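Type II secretion system protein F (Vibrio cholerae, PDB 3C1Q) probably serves in the inner membrane complex of the type II secretion system, which exports toxins and proteases from the periplasm, this chain being the protein's first cytoplasmic domain. Local coordinates at residues R55-V58 against T59-Y62. Numbering follows the deposited sequence.
Sequences RAKV and TEGY
K57 and Y62 meet at the C-terminal end of helix 45-59, where the chain closes the last turn in a Schellman motif and runs on toward helix 64-68. Backbone bonds define this ending. Y62 N reaches back five residues to K57 O (3.0 Å), and G61 N bonds to V58 O from well above the carbonyl plane, 67° out of it. G61, the first residue to leave helical geometry, has a positive phi that turns the chain back over the helix end. Just before it, T59 N still makes a regular helical bond to R55 O.

A56 O is gripped twice, by E60 N at 3.1 Å and by the hydroxyl T59 OG1 at 2.7 Å. The chi1 of 72° sets OG1 between the backbone N and carbonyl carbon of T59, facing back along the helix, and leaves CG2 beside R55, whose guanidinium forms a salt bridge with E32 of helix 31-40.

The side-chain contact is a cation-pi and CH-pi pair. K57 bends at chi3 (77°), which lays CE over the centre of one face of the Y62 ring, 3.6 Å from its centroid. K57 NZ stands above the same face, 4.4 Å from the centroid of the Y62 ring. The ammonium group also forms a salt bridge with D70, so the lysine connects the turn to the chain beyond helix 64-68. K57 O lies in the ring plane at its edge. This is a surface turn, away from the calcium sites.

At the backbone of Y62, V58 CA points its hydrogen almost straight at Y62 O (3.4 Å), and a single water donates to both V58 O and Y62 O, 2.7 Å from each.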
ATOM      1  N   ARG B  55      13.610  13.071   0.528  1.00  8.83           N
ATOM      2  CA  ARG B  55      12.870  13.979  -0.346  1.00  9.79           C
ATOM      3  C   ARG B  55      13.614  15.287  -0.564  1.00  9.72           C
ATOM      4  O   ARG B  55      13.692  15.780  -1.696  1.00 10.46           O
ATOM      5  CB  ARG B  55      11.488  14.296   0.193  1.00 10.20           C
ATOM      6  CG  ARG B  55      10.689  15.070  -0.859  1.00 11.08           C
ATOM      7  CD  ARG B  55       9.452  15.722  -0.368  1.00 13.70           C
ATOM      8  NE  ARG B  55       9.186  16.871  -1.235  1.00 16.44           N
ATOM      9  CZ  ARG B  55       8.654  18.025  -0.838  1.00 21.58           C
ATOM     10  NH1 ARG B  55       8.493  19.011  -1.719  1.00 22.16           N
ATOM     11  NH2 ARG B  55       8.265  18.203   0.426  1.00 23.56           N
ATOM     12  N   ALA B  56      14.132  15.859   0.523  1.00  9.56           N
ATOM     13  CA  ALA B  56      14.880  17.108   0.433  1.00  9.55           C
ATOM     14  C   ALA B  56      16.037  16.929  -0.562  1.00  9.47           C
ATOM     15  O   ALA B  56      16.212  17.742  -1.482  1.00  9.45           O
ATOM     16  CB  ALA B  56      15.377  17.527   1.799  1.00  9.74           C
ATOM     17  N   LYS B  57      16.774  15.830  -0.434  1.00  8.39           N
ATOM     18  CA  LYS B  57      17.921  15.588  -1.314  1.00  8.71           C
ATOM     19  C   LYS B  57      17.508  15.428  -2.778  1.00  8.22           C
ATOM     20  O   LYS B  57      18.179  15.938  -3.671  1.00  8.42           O
ATOM     21  CB  LYS B  57      18.735  14.385  -0.837  1.00  8.59           C
ATOM     22  CG  LYS B  57      19.556  14.698   0.418  1.00 11.63           C
ATOM     23  CD  LYS B  57      20.523  13.594   0.752  1.00 15.25           C
ATOM     24  CE  LYS B  57      21.751  13.594  -0.123  1.00 16.27           C
ATOM     25  NZ  LYS B  57      22.898  12.856   0.488  1.00 18.85           N
ATOM     26  N   VAL B  58      16.395  14.738  -3.019  1.00  7.86           N
ATOM     27  CA  VAL B  58      15.898  14.546  -4.379  1.00  7.31           C
ATOM     28  C   VAL B  58      15.533  15.896  -5.001  1.00  7.27           C
ATOM     29  O   VAL B  58      15.854  16.151  -6.158  1.00  7.39           O
ATOM     30  CB  VAL B  58      14.700  13.586  -4.395  1.00  7.43           C
ATOM     31  CG1 VAL B  58      13.923  13.685  -5.713  1.00  6.32           C
ATOM     32  CG2 VAL B  58      15.211  12.141  -4.127  1.00  6.90           C
ATOM     33  N   THR B  59      14.880  16.763  -4.234  1.00  7.87           N
ATOM     34  CA  THR B  59      14.527  18.101  -4.749  1.00  8.67           C
ATOM     35  C   THR B  59      15.782  18.936  -5.042  1.00  8.55           C
ATOM     36  O   THR B  59      15.742  19.837  -5.888  1.00  8.22           O
ATOM     37  CB  THR B  59      13.606  18.867  -3.777  1.00  9.48           C
ATOM     38  OG1 THR B  59      14.352  19.281  -2.622  1.00 10.10           O
ATOM     39  CG2 THR B  59      12.415  17.991  -3.358  1.00  8.49           C
ATOM     40  N   GLU B  60      16.885  18.637  -4.356  1.00  8.06           N
ATOM     41  CA  GLU B  60      18.157  19.341  -4.573  1.00  8.84           C
ATOM     42  C   GLU B  60      18.976  18.767  -5.741  1.00  8.75           C
ATOM     43  O   GLU B  60      20.015  19.334  -6.113  1.00  8.17           O
ATOM     44  CB  GLU B  60      18.987  19.334  -3.290  1.00  9.07           C
ATOM     45  CG  GLU B  60      18.372  20.181  -2.179  1.00 10.74           C
ATOM     46  CD  GLU B  60      18.835  19.796  -0.781  1.00 16.26           C
ATOM     47  OE1 GLU B  60      19.753  18.946  -0.639  1.00 19.37           O
ATOM     48  OE2 GLU B  60      18.273  20.340   0.199  1.00 19.94           O
ATOM     49  N   GLY B  61      18.502  17.662  -6.320  1.00  8.91           N
ATOM     50  CA  GLY B  61      19.110  17.066  -7.519  1.00  9.11           C
ATOM     51  C   GLY B  61      19.883  15.772  -7.313  1.00  9.52           C
ATOM     52  O   GLY B  61      20.415  15.186  -8.273  1.00 10.04           O
ATOM     53  N   TYR B  62      19.935  15.293  -6.075  1.00  9.47           N
ATOM     54  CA  TYR B  62      20.485  13.969  -5.812  1.00  9.39           C
ATOM     55  C   TYR B  62      19.533  12.926  -6.349  1.00  9.92           C
ATOM     56  O   TYR B  62      18.317  13.101  -6.285  1.00 10.41           O
ATOM     57  CB  TYR B  62      20.665  13.758  -4.322  1.00  9.06           C
ATOM     58  CG  TYR B  62      21.713  14.642  -3.695  1.00  8.85           C
ATOM     59  CD1 TYR B  62      23.048  14.296  -3.752  1.00  8.46           C
ATOM     60  CD2 TYR B  62      21.370  15.817  -3.022  1.00  9.02           C
ATOM     61  CE1 TYR B  62      24.004  15.084  -3.176  1.00  9.44           C
ATOM     62  CE2 TYR B  62      22.319  16.607  -2.434  1.00  6.78           C
ATOM     63  CZ  TYR B  62      23.647  16.240  -2.510  1.00  8.13           C
ATOM     64  OH  TYR B  62      24.599  17.034  -1.920  1.00  8.89           O
TER
HETATM   65  O   HOH W   1      16.534  14.294  -7.993  1.00 26.36           O